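CRISPR system Cmr subunit Cmr1-1 (Pyrococcus furiosus, PDB 4W8Z) caps, together with Cmr6, one end of the type III-B Cmr ribonucleoprotein complex, an RNA-binding assembly of the CRISPR defence against viruses and other mobile genetic elements. Local coordinates at residues Asp98-Tyr103 with Gln243-Tyr248; Glu250-Arg255 with Lys314-Trp319; Trp44-Leu49 with Glu63-Val68. One frame throughout, in Å; residues are numbered along the deposited sequence.

Contact 1. Residues Asp98-Tyr103 with Gln243-Tyr248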
loop_
_atom_site.group_PDB
_atom_site.type_symbol
_atom_site.label_atom_id
_atom_site.label_comp_id
_atom_site.label_asym_id
_atom_site.label_seq_id
_atom_site.Cartn_x
_atom_site.Cartn_y
_atom_site.Cartn_z
ATOM N N ASP A 98 19.768 4.215 -14.655
ATOM C CA ASP A 98 20.434 5.241 -13.851
ATOM C C ASP A 98 20.183 5.113 -12.351
ATOM O O ASP A 98 21.108 5.233 -11.550
ATOM C CB ASP A 98 19.993 6.637 -14.308
ATOM C CG ASP A 98 20.577 7.026 -15.652
ATOM O OD1 ASP A 98 21.156 6.153 -16.334
ATOM O OD2 ASP A 98 20.447 8.211 -16.031
ATOM N N LYS A 99 18.930 4.876 -11.976
ATOM C CA LYS A 99 18.550 4.879 -10.566
ATOM C C LYS A 99 18.456 3.475 -9.965
ATOM O O LYS A 99 18.140 3.331 -8.783
ATOM C CB LYS A 99 17.216 5.604 -10.381
ATOM C CG LYS A 99 17.190 7.037 -10.889
ATOM C CD LYS A 99 17.993 7.965 -9.994
ATOM C CE LYS A 99 17.909 9.402 -10.490
ATOM N NZ LYS A 99 18.818 10.314 -9.746
ATOM N N ASN A 100 18.728 2.456 -10.779
ATOM C CA ASN A 100 18.700 1.062 -10.337
ATOM C C ASN A 100 17.307 0.680 -9.814
ATOM O O ASN A 100 17.125 0.344 -8.641
ATOM C CB ASN A 100 19.779 0.827 -9.271
ATOM C CG ASN A 100 20.001 -0.640 -8.969
ATOM O OD1 ASN A 100 19.484 -1.519 -9.661
ATOM N ND2 ASN A 100 20.784 -0.914 -7.931
ATOM N N VAL A 101 16.321 0.758 -10.704
ATOM C CA VAL A 101 14.923 0.505 -10.368
ATOM C C VAL A 101 14.284 -0.386 -11.430
ATOM O O VAL A 101 13.066 -0.546 -11.475
ATOM C CB VAL A 101 14.118 1.826 -10.258
ATOM C CG1 VAL A 101 12.978 1.669 -9.302
ATOM C CG2 VAL A 101 14.990 2.951 -9.770
ATOM N N GLY A 102 15.119 -0.976 -12.276
ATOM C CA GLY A 102 14.651 -1.653 -13.472
ATOM C C GLY A 102 13.927 -2.973 -13.294
ATOM O O GLY A 102 13.258 -3.443 -14.215
ATOM N N TYR A 103 14.054 -3.588 -12.125
ATOM C CA TYR A 103 13.361 -4.847 -11.888
ATOM C C TYR A 103 12.035 -4.638 -11.162
ATOM O O TYR A 103 11.018 -5.185 -11.575
ATOM C CB TYR A 103 14.258 -5.813 -11.117
ATOM C CG TYR A 103 15.383 -6.368 -11.961
ATOM C CD1 TYR A 103 15.160 -7.411 -12.852
ATOM C CD2 TYR A 103 16.667 -5.840 -11.875
ATOM C CE1 TYR A 103 16.184 -7.919 -13.629
ATOM C CE2 TYR A 103 17.699 -6.340 -12.650
ATOM C CZ TYR A 103 17.452 -7.381 -13.525
ATOM O OH TYR A 103 18.481 -7.881 -14.295
ATOM N N GLN A 243 17.675 -0.216 -2.953
ATOM C CA GLN A 243 17.832 -1.357 -2.056
ATOM C C GLN A 243 16.755 -2.403 -2.327
ATOM O O GLN A 243 17.041 -3.601 -2.385
ATOM C CB GLN A 243 17.786 -0.913 -0.592
ATOM C CG GLN A 243 19.136 -0.487 -0.033
ATOM C CD GLN A 243 20.106 -1.651 0.100
ATOM O OE1 GLN A 243 19.697 -2.816 0.145
ATOM N NE2 GLN A 243 21.400 -1.342 0.160
ATOM N N PHE A 244 15.520 -1.938 -2.493
ATOM C CA PHE A 244 14.407 -2.804 -2.856
ATOM C C PHE A 244 14.685 -3.533 -4.168
ATOM O O PHE A 244 14.317 -4.693 -4.342
ATOM C CB PHE A 244 13.116 -1.989 -2.974
ATOM C CG PHE A 244 12.449 -1.701 -1.657
ATOM C CD1 PHE A 244 12.192 -2.718 -0.754
ATOM C CD2 PHE A 244 12.073 -0.407 -1.323
ATOM C CE1 PHE A 244 11.571 -2.455 0.455
ATOM C CE2 PHE A 244 11.457 -0.136 -0.115
ATOM C CZ PHE A 244 11.203 -1.161 0.773
ATOM N N ASN A 245 15.345 -2.843 -5.091
ATOM C CA ASN A 245 15.571 -3.389 -6.416
ATOM C C ASN A 245 16.634 -4.480 -6.414
ATOM O O ASN A 245 16.489 -5.496 -7.093
ATOM C CB ASN A 245 15.955 -2.273 -7.383
ATOM C CG ASN A 245 15.956 -2.731 -8.824
ATOM O OD1 ASN A 245 14.907 -3.028 -9.391
ATOM N ND2 ASN A 245 17.133 -2.780 -9.429
ATOM N N ASN A 246 17.705 -4.269 -5.656
ATOM C CA ASN A 246 18.743 -5.283 -5.529
ATOM C C ASN A 246 18.196 -6.532 -4.855
ATOM O O ASN A 246 18.438 -7.650 -5.307
ATOM C CB ASN A 246 19.941 -4.749 -4.747
ATOM C CG ASN A 246 20.740 -3.724 -5.533
ATOM O OD1 ASN A 246 20.605 -3.614 -6.755
ATOM N ND2 ASN A 246 21.586 -2.972 -4.834
ATOM N N SER A 247 17.444 -6.329 -3.778
ATOM C CA SER A 247 16.817 -7.427 -3.055
ATOM C C SER A 247 15.855 -8.200 -3.946
ATOM O O SER A 247 15.862 -9.434 -3.962
ATOM C CB SER A 247 16.076 -6.906 -1.825
ATOM O OG SER A 247 16.972 -6.321 -0.899
ATOM N N TYR A 248 15.033 -7.469 -4.695
ATOM C CA TYR A 248 14.020 -8.090 -5.540
ATOM C C TYR A 248 14.638 -8.831 -6.723
ATOM O O TYR A 248 14.073 -9.806 -7.215
ATOM C CB TYR A 248 13.019 -7.047 -6.045
ATOM C CG TYR A 248 12.055 -7.601 -7.066
ATOM C CD1 TYR A 248 10.993 -8.411 -6.681
ATOM C CD2 TYR A 248 12.221 -7.336 -8.419
ATOM C CE1 TYR A 248 10.116 -8.932 -7.614
ATOM C CE2 TYR A 248 11.352 -7.852 -9.358
ATOM C CZ TYR A 248 10.299 -8.647 -8.953
ATOM O OH TYR A 248 9.436 -9.157 -9.900
#
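The side-chain oxygen of Asn245 is gripped by two consecutive backbone amides. Tyr103 N donates to Asn245 OD1 over 2.9 Å, lying in the carbonyl plane on a lone pair, and Ile104 N, the next amide along, bonds to the same oxygen. The other half of the amide works on Asn100: Asn245 ND2 reaches Asn100 OD1 at 2.7 Å, a weak bond because its N-H...O angle is only 126°, with the two amide planes almost perpendicular. Asn245 thus bridges both ends of the turn 100-104, its CG swung anti to its own backbone N (chi1 -169°), and it is largely covered by that turn.

Asn100 uses its remaining group next door, where Asn100 ND2 donates to Asn246 OD1 at 3.0 Å. That donor is tilted 31° from the carbonyl plane of Asn246. Asn100 itself, with positive phi, ends the Schellman motif that follows helix 95-99.

Tyr103 presents the edge of its ring to Asn245 ND2. The apolar part of the contact is made by its CB, which packs at 3.7 Å against Tyr248 CD2, in the plane of the second ring.

Val101 turns its side chain from the segment 243-248 and rests on Trp238, earlier in the same long helix. The contact joins the turn between helices 95-99 and 106-113, in the RAMP superfamily region, to helix 237-264 of the C-terminal Cmr1-like region, another flank of which carries Phe244 against Phe231 and Phe286 of strands 226-231 and 284-291.

Contact 2. Residues Glu250-Arg255 with Lys314-Trp319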
loop_
_atom_site.group_PDB
_atom_site.type_symbol
_atom_site.label_atom_id
_atom_site.label_comp_id
_atom_site.label_asym_id
_atom_site.label_seq_id
_atom_site.Cartn_x
_atom_site.Cartn_y
_atom_site.Cartn_z
ATOM N N GLU A 250 17.443 -10.538 -6.683
ATOM C CA GLU A 250 17.917 -11.820 -6.179
ATOM C C GLU A 250 16.746 -12.715 -5.798
ATOM O O GLU A 250 16.781 -13.929 -6.021
ATOM C CB GLU A 250 18.850 -11.617 -4.981
ATOM C CG GLU A 250 19.347 -12.907 -4.326
ATOM C CD GLU A 250 20.213 -13.776 -5.240
ATOM O OE1 GLU A 250 20.557 -13.349 -6.366
ATOM O OE2 GLU A 250 20.557 -14.904 -4.820
ATOM N N TYR A 251 15.714 -12.103 -5.227
ATOM C CA TYR A 251 14.469 -12.793 -4.896
ATOM C C TYR A 251 13.861 -13.425 -6.142
ATOM O O TYR A 251 13.481 -14.594 -6.138
ATOM C CB TYR A 251 13.492 -11.810 -4.257
ATOM C CG TYR A 251 12.122 -12.356 -3.916
ATOM C CD1 TYR A 251 11.946 -13.260 -2.877
ATOM C CD2 TYR A 251 10.994 -11.929 -4.608
ATOM C CE1 TYR A 251 10.690 -13.739 -2.550
ATOM C CE2 TYR A 251 9.736 -12.402 -4.286
ATOM C CZ TYR A 251 9.592 -13.305 -3.259
ATOM O OH TYR A 251 8.338 -13.769 -2.940
ATOM N N LEU A 252 13.794 -12.643 -7.212
ATOM C CA LEU A 252 13.260 -13.110 -8.484
ATOM C C LEU A 252 14.159 -14.166 -9.122
ATOM O O LEU A 252 13.674 -15.099 -9.758
ATOM C CB LEU A 252 13.073 -11.930 -9.440
ATOM C CG LEU A 252 12.592 -12.213 -10.863
ATOM C CD1 LEU A 252 11.176 -12.766 -10.855
ATOM C CD2 LEU A 252 12.683 -10.949 -11.702
ATOM N N ARG A 253 15.470 -14.019 -8.954
ATOM C CA ARG A 253 16.414 -14.964 -9.544
ATOM C C ARG A 253 16.200 -16.374 -8.996
ATOM O O ARG A 253 16.113 -17.339 -9.754
ATOM C CB ARG A 253 17.854 -14.515 -9.296
ATOM C CG ARG A 253 18.876 -15.277 -10.121
ATOM C CD ARG A 253 20.303 -14.941 -9.719
ATOM N NE ARG A 253 20.604 -15.344 -8.350
ATOM C CZ ARG A 253 20.856 -16.596 -7.980
ATOM N NH1 ARG A 253 20.831 -17.572 -8.878
ATOM N NH2 ARG A 253 21.126 -16.876 -6.709
ATOM N N ARG A 254 16.099 -16.482 -7.675
ATOM C CA ARG A 254 15.871 -17.770 -7.029
ATOM C C ARG A 254 14.454 -18.278 -7.291
ATOM O O ARG A 254 14.213 -19.485 -7.351
ATOM C CB ARG A 254 16.121 -17.667 -5.526
ATOM C CG ARG A 254 17.528 -17.255 -5.175
ATOM C CD ARG A 254 17.771 -17.368 -3.690
ATOM N NE ARG A 254 19.057 -16.791 -3.316
ATOM C CZ ARG A 254 19.518 -16.730 -2.073
ATOM N NH1 ARG A 254 18.799 -17.218 -1.069
ATOM N NH2 ARG A 254 20.702 -16.182 -1.834
ATOM N N ARG A 255 13.523 -17.345 -7.440
ATOM C CA ARG A 255 12.132 -17.676 -7.704
ATOM C C ARG A 255 11.993 -18.401 -9.037
ATOM O O ARG A 255 11.330 -19.434 -9.127
ATOM C CB ARG A 255 11.283 -16.407 -7.694
ATOM C CG ARG A 255 9.800 -16.651 -7.719
ATOM C CD ARG A 255 9.051 -15.340 -7.651
ATOM N NE ARG A 255 8.003 -15.381 -6.641
ATOM C CZ ARG A 255 7.211 -14.360 -6.354
ATOM N NH1 ARG A 255 7.348 -13.212 -7.007
ATOM N NH2 ARG A 255 6.282 -14.486 -5.418
ATOM N N LYS A 314 0.662 -15.586 -15.771
ATOM C CA LYS A 314 1.276 -14.434 -16.411
ATOM C C LYS A 314 2.782 -14.587 -16.238
ATOM O O LYS A 314 3.232 -15.585 -15.680
ATOM C CB LYS A 314 0.762 -13.130 -15.801
ATOM C CG LYS A 314 0.768 -13.116 -14.285
ATOM C CD LYS A 314 -0.032 -11.955 -13.743
ATOM C CE LYS A 314 0.160 -11.826 -12.244
ATOM N NZ LYS A 314 -0.741 -10.800 -11.666
ATOM N N HIS A 315 3.568 -13.623 -16.701
ATOM C CA HIS A 315 5.014 -13.752 -16.559
ATOM C C HIS A 315 5.416 -13.666 -15.090
ATOM O O HIS A 315 4.821 -12.916 -14.312
ATOM C CB HIS A 315 5.750 -12.689 -17.369
ATOM C CG HIS A 315 7.169 -13.049 -17.668
ATOM N ND1 HIS A 315 8.194 -12.871 -16.759
ATOM C CD2 HIS A 315 7.736 -13.600 -18.768
ATOM C CE1 HIS A 315 9.326 -13.287 -17.292
ATOM N NE2 HIS A 315 9.078 -13.734 -18.511
ATOM N N ILE A 316 6.434 -14.440 -14.724
ATOM C CA ILE A 316 6.863 -14.554 -13.332
ATOM C C ILE A 316 7.338 -13.210 -12.769
ATOM O O ILE A 316 7.355 -13.003 -11.553
ATOM C CB ILE A 316 7.982 -15.612 -13.182
ATOM C CG1 ILE A 316 8.252 -15.913 -11.701
ATOM C CG2 ILE A 316 9.238 -15.172 -13.908
ATOM C CD1 ILE A 316 8.727 -17.325 -11.436
ATOM N N VAL A 317 7.696 -12.289 -13.658
ATOM C CA VAL A 317 8.094 -10.951 -13.239
ATOM C C VAL A 317 6.892 -10.178 -12.691
ATOM O O VAL A 317 7.051 -9.219 -11.938
ATOM C CB VAL A 317 8.746 -10.163 -14.404
ATOM C CG1 VAL A 317 7.702 -9.718 -15.417
ATOM C CG2 VAL A 317 9.522 -8.970 -13.870
ATOM N N ASP A 318 5.689 -10.614 -13.058
ATOM C CA ASP A 318 4.467 -9.939 -12.633
ATOM C C ASP A 318 3.846 -10.602 -11.406
ATOM O O ASP A 318 2.864 -10.102 -10.854
ATOM C CB ASP A 318 3.445 -9.905 -13.772
ATOM C CG ASP A 318 3.839 -8.949 -14.889
ATOM O OD1 ASP A 318 4.479 -7.911 -14.600
ATOM O OD2 ASP A 318 3.498 -9.233 -16.060
ATOM N N TRP A 319 4.413 -11.730 -10.987
ATOM C CA TRP A 319 3.913 -12.436 -9.812
ATOM C C TRP A 319 4.038 -11.558 -8.569
ATOM O O TRP A 319 5.029 -10.849 -8.402
ATOM C CB TRP A 319 4.666 -13.755 -9.616
ATOM C CG TRP A 319 4.298 -14.817 -10.619
ATOM C CD1 TRP A 319 3.600 -14.644 -11.785
ATOM C CD2 TRP A 319 4.599 -16.217 -10.541
ATOM N NE1 TRP A 319 3.460 -15.844 -12.438
ATOM C CE2 TRP A 319 4.060 -16.827 -11.693
ATOM C CE3 TRP A 319 5.278 -17.015 -9.613
ATOM C CZ2 TRP A 319 4.170 -18.197 -11.934
ATOM C CZ3 TRP A 319 5.380 -18.374 -9.851
ATOM C CH2 TRP A 319 4.834 -18.949 -11.003
#
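Ile316 lies against the aliphatic part of Arg255, with Ile316 CD1 3.9 Å from Arg255 CG, the two chains alongside each other and pointing opposite ways. One turn earlier on the same face of the helix, Leu252 points into the loop, its CD1 3.9 Å from Ile316 O and 4.3 Å from Ile316 CG2. The other branch, Leu252 CD2, meets Val317 CG2 at 4.3 Å. No hydrogen bond crosses between the segments 250-255 and 314-319; contact is by van der Waals packing, largely apolar.

Beyond Ile316, the arginine reaches Trp319. Arg255 leaves the helix with CG anti to the backbone N (chi1 -170°) and bends at chi3, which lays one face of its guanidinium on Trp319 CB, with NH1 3.8 Å from that carbon. The guanidinium and indole planes stand 74° apart, and Arg255 NE lies at the ring edge. Over the other guanidinium face lies Tyr251 OH, itself hydrogen-bonded to Asn324 OD1 and Leu322 N. The charged end is held by residues flanking the segment: Arg255 NH2 makes a salt bridge to Glu310, before it, and a hydrogen bond to Asn320 O, just after it.

The loop braces itself around these contacts. Val317 N donates to His315 ND1 near the imidazole plane, and Trp319 NE1 bonds to Lys314 O from above its carbonyl plane. Ile316 CG1 also covers part of one indole face.

Glu250, Arg253 and Arg254 form a salt-bridge network within the helix that takes no part in the contact with the loop.

The loop 314-319, following strand 294-302, is laid along helix 237-264, with Tyr259 meeting the Trp319 ring edge-to-face, and Val317 also touches Phe106 of helix 106-113.

Contact 3. Residues Trp44-Leu49 with Glu63-Val68; sequences WWFRAL and EIENQV
The Phe46 ring projects across to helix 58-69 and meets Ile64 at its edge, Ile64 CG2 lying near the ring plane and 3.9 Å from Phe46 CZ. Two further groups approach the ring obliquely: Glu65 CA comes to 3.6 Å from Phe46 CE2, and Val68 CG2 to 4.3 Å from Phe46 CZ. The ring is therefore set against the helix backbone itself, between side chains one turn apart. It gets there with CG anti to its own backbone N (chi1 170°), which directs the ring toward helix 58-69. The other notable flat group pair lies within helix 38-54, where Trp44 CZ3 sits over the centre of one face of the Trp45 ring.

These are two sequential helices of the RAMP superfamily region, joined by a short connection into a helical hairpin; their local axes approach to 10.6 Å, with 142° between their N-to-C directions. Phe46 buries the largest area of any residue in the contact and bridges the gap. Phe46 also touches Ser145 of helix 136-152.

Arg47 and Glu65 meet at the side of this apolar patch, where the helix backbones come nearest. Arg47 CD packs against Glu65 OE2, and Arg47 NE is 3.6 Å from that oxygen, a long salt bridge. The oxygen sits off the guanidinium plane, so the pair is electrostatic, without a hydrogen bond. The extended Glu65 finds its stronger partner in Arg43, one turn earlier on helix 38-54, whose NE forms a salt bridge with Glu65 OE1.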
loop_
_atom_site.group_PDB
_atom_site.type_symbol
_atom_site.label_atom_id
_atom_site.label_comp_id
_atom_site.label_asym_id
_atom_site.label_seq_id
_atom_site.Cartn_x
_atom_site.Cartn_y
_atom_site.Cartn_z
ATOM N N TRP A 44 -10.439 1.084 0.101
ATOM C CA TRP A 44 -9.724 -0.146 0.421
ATOM C C TRP A 44 -9.289 -0.141 1.876
ATOM O O TRP A 44 -9.461 -1.129 2.589
ATOM C CB TRP A 44 -8.504 -0.329 -0.481
ATOM C CG TRP A 44 -7.921 -1.712 -0.400
ATOM C CD1 TRP A 44 -8.167 -2.749 -1.247
ATOM C CD2 TRP A 44 -7.003 -2.212 0.587
ATOM N NE1 TRP A 44 -7.460 -3.863 -0.856
ATOM C CE2 TRP A 44 -6.739 -3.561 0.268
ATOM C CE3 TRP A 44 -6.377 -1.648 1.705
ATOM C CZ2 TRP A 44 -5.881 -4.355 1.025
ATOM C CZ3 TRP A 44 -5.529 -2.438 2.459
ATOM C CH2 TRP A 44 -5.289 -3.778 2.116
ATOM N N TRP A 45 -8.733 0.983 2.314
ATOM C CA TRP A 45 -8.163 1.072 3.648
ATOM C C TRP A 45 -9.222 1.158 4.730
ATOM O O TRP A 45 -8.965 0.798 5.877
ATOM C CB TRP A 45 -7.203 2.261 3.739
ATOM C CG TRP A 45 -5.821 1.846 3.390
ATOM C CD1 TRP A 45 -5.129 2.155 2.256
ATOM C CD2 TRP A 45 -4.973 0.987 4.158
ATOM N NE1 TRP A 45 -3.893 1.559 2.280
ATOM C CE2 TRP A 45 -3.772 0.834 3.437
ATOM C CE3 TRP A 45 -5.110 0.336 5.390
ATOM C CZ2 TRP A 45 -2.710 0.061 3.907
ATOM C CZ3 TRP A 45 -4.057 -0.430 5.856
ATOM C CH2 TRP A 45 -2.870 -0.561 5.115
ATOM N N PHE A 46 -10.414 1.619 4.373
ATOM C CA PHE A 46 -11.510 1.608 5.328
ATOM C C PHE A 46 -11.855 0.173 5.697
ATOM O O PHE A 46 -12.136 -0.133 6.853
ATOM C CB PHE A 46 -12.744 2.316 4.772
ATOM C CG PHE A 46 -13.969 2.122 5.611
ATOM C CD1 PHE A 46 -14.155 2.863 6.764
ATOM C CD2 PHE A 46 -14.925 1.187 5.256
ATOM C CE1 PHE A 46 -15.277 2.678 7.544
ATOM C CE2 PHE A 46 -16.048 0.997 6.031
ATOM C CZ PHE A 46 -16.226 1.746 7.178
ATOM N N ARG A 47 -11.832 -0.705 4.701
ATOM C CA ARG A 47 -12.181 -2.103 4.908
ATOM C C ARG A 47 -11.148 -2.795 5.784
ATOM O O ARG A 47 -11.480 -3.673 6.576
ATOM C CB ARG A 47 -12.302 -2.834 3.573
ATOM C CG ARG A 47 -13.324 -2.245 2.623
ATOM C CD ARG A 47 -13.679 -3.259 1.553
ATOM N NE ARG A 47 -13.961 -4.556 2.163
ATOM C CZ ARG A 47 -14.551 -5.572 1.542
ATOM N NH1 ARG A 47 -14.938 -5.451 0.278
ATOM N NH2 ARG A 47 -14.759 -6.709 2.190
ATOM N N ALA A 48 -9.891 -2.392 5.634
ATOM C CA ALA A 48 -8.806 -2.974 6.412
ATOM C C ALA A 48 -8.883 -2.531 7.869
ATOM O O ALA A 48 -8.557 -3.296 8.777
ATOM C CB ALA A 48 -7.461 -2.598 5.812
ATOM N N LEU A 49 -9.314 -1.292 8.090
ATOM C CA LEU A 49 -9.489 -0.781 9.445
ATOM C C LEU A 49 -10.716 -1.399 10.103
ATOM O O LEU A 49 -10.616 -2.057 11.136
ATOM C CB LEU A 49 -9.614 0.746 9.448
ATOM C CG LEU A 49 -8.405 1.565 8.995
ATOM C CD1 LEU A 49 -8.622 3.043 9.292
ATOM C CD2 LEU A 49 -7.125 1.064 9.643
ATOM N N GLU A 63 -22.105 -3.398 4.622
ATOM C CA GLU A 63 -23.198 -2.486 4.935
ATOM C C GLU A 63 -22.661 -1.103 5.286
ATOM O O GLU A 63 -23.106 -0.094 4.737
ATOM C CB GLU A 63 -24.046 -3.032 6.085
ATOM C CG GLU A 63 -24.831 -4.287 5.736
ATOM C CD GLU A 63 -25.571 -4.865 6.927
ATOM O OE1 GLU A 63 -26.126 -5.977 6.799
ATOM O OE2 GLU A 63 -25.598 -4.208 7.990
ATOM N N ILE A 64 -21.693 -1.067 6.196
ATOM C CA ILE A 64 -21.103 0.189 6.635
ATOM C C ILE A 64 -20.276 0.831 5.524
ATOM O O ILE A 64 -20.296 2.051 5.358
ATOM C CB ILE A 64 -20.223 -0.012 7.882
ATOM C CG1 ILE A 64 -20.954 -0.891 8.896
ATOM C CG2 ILE A 64 -19.833 1.332 8.489
ATOM C CD1 ILE A 64 -20.635 -0.571 10.339
ATOM N N GLU A 65 -19.561 0.007 4.760
ATOM C CA GLU A 65 -18.745 0.507 3.653
ATOM C C GLU A 65 -19.588 1.260 2.629
ATOM O O GLU A 65 -19.238 2.368 2.218
ATOM C CB GLU A 65 -18.001 -0.631 2.954
ATOM C CG GLU A 65 -17.265 -0.173 1.701
ATOM C CD GLU A 65 -16.744 -1.324 0.867
ATOM O OE1 GLU A 65 -16.288 -1.076 -0.270
ATOM O OE2 GLU A 65 -16.792 -2.476 1.348
ATOM N N ASN A 66 -20.694 0.652 2.213
ATOM C CA ASN A 66 -21.626 1.314 1.313
ATOM C C ASN A 66 -22.248 2.528 1.987
ATOM O O ASN A 66 -22.500 3.545 1.346
ATOM C CB ASN A 66 -22.720 0.348 0.853
ATOM C CG ASN A 66 -22.210 -0.682 -0.136
ATOM O OD1 ASN A 66 -21.218 -0.455 -0.830
ATOM N ND2 ASN A 66 -22.894 -1.820 -0.211
ATOM N N GLN A 67 -22.479 2.420 3.290
ATOM C CA GLN A 67 -23.115 3.493 4.038
ATOM C C GLN A 67 -22.219 4.730 4.102
ATOM O O GLN A 67 -22.708 5.855 4.209
ATOM C CB GLN A 67 -23.473 3.022 5.447
ATOM C CG GLN A 67 -24.679 3.720 6.041
ATOM C CD GLN A 67 -25.066 3.164 7.397
ATOM O OE1 GLN A 67 -24.398 2.277 7.931
ATOM N NE2 GLN A 67 -26.152 3.683 7.963
ATOM N N VAL A 68 -20.908 4.523 4.031
ATOM C CA VAL A 68 -19.964 5.635 4.040
ATOM C C VAL A 68 -19.621 6.089 2.623
ATOM O O VAL A 68 -19.691 7.277 2.311
ATOM C CB VAL A 68 -18.656 5.271 4.778
ATOM C CG1 VAL A 68 -17.674 6.430 4.713
ATOM C CG2 VAL A 68 -18.939 4.890 6.224
#

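Along the chain contact 3 closes first, then contact 1 opens with residues 98-103 and closes before contact 2 begins. Contacts 1 and 2 share helix 237-264 on successive turns; their centres are 14 Å apart and they touch where Tyr248 OH packs 3.1 Å from Val317 O. Contact 3 lies on the opposite side of the chain's centre, its centre about 35 Å from that of contact 1 and about 33 Å from that of contact 2, and it belongs wholly to the RAMP superfamily region. Contact 1 links the two family regions, and contact 2 packs the loop after strand 294-302 on the same helix.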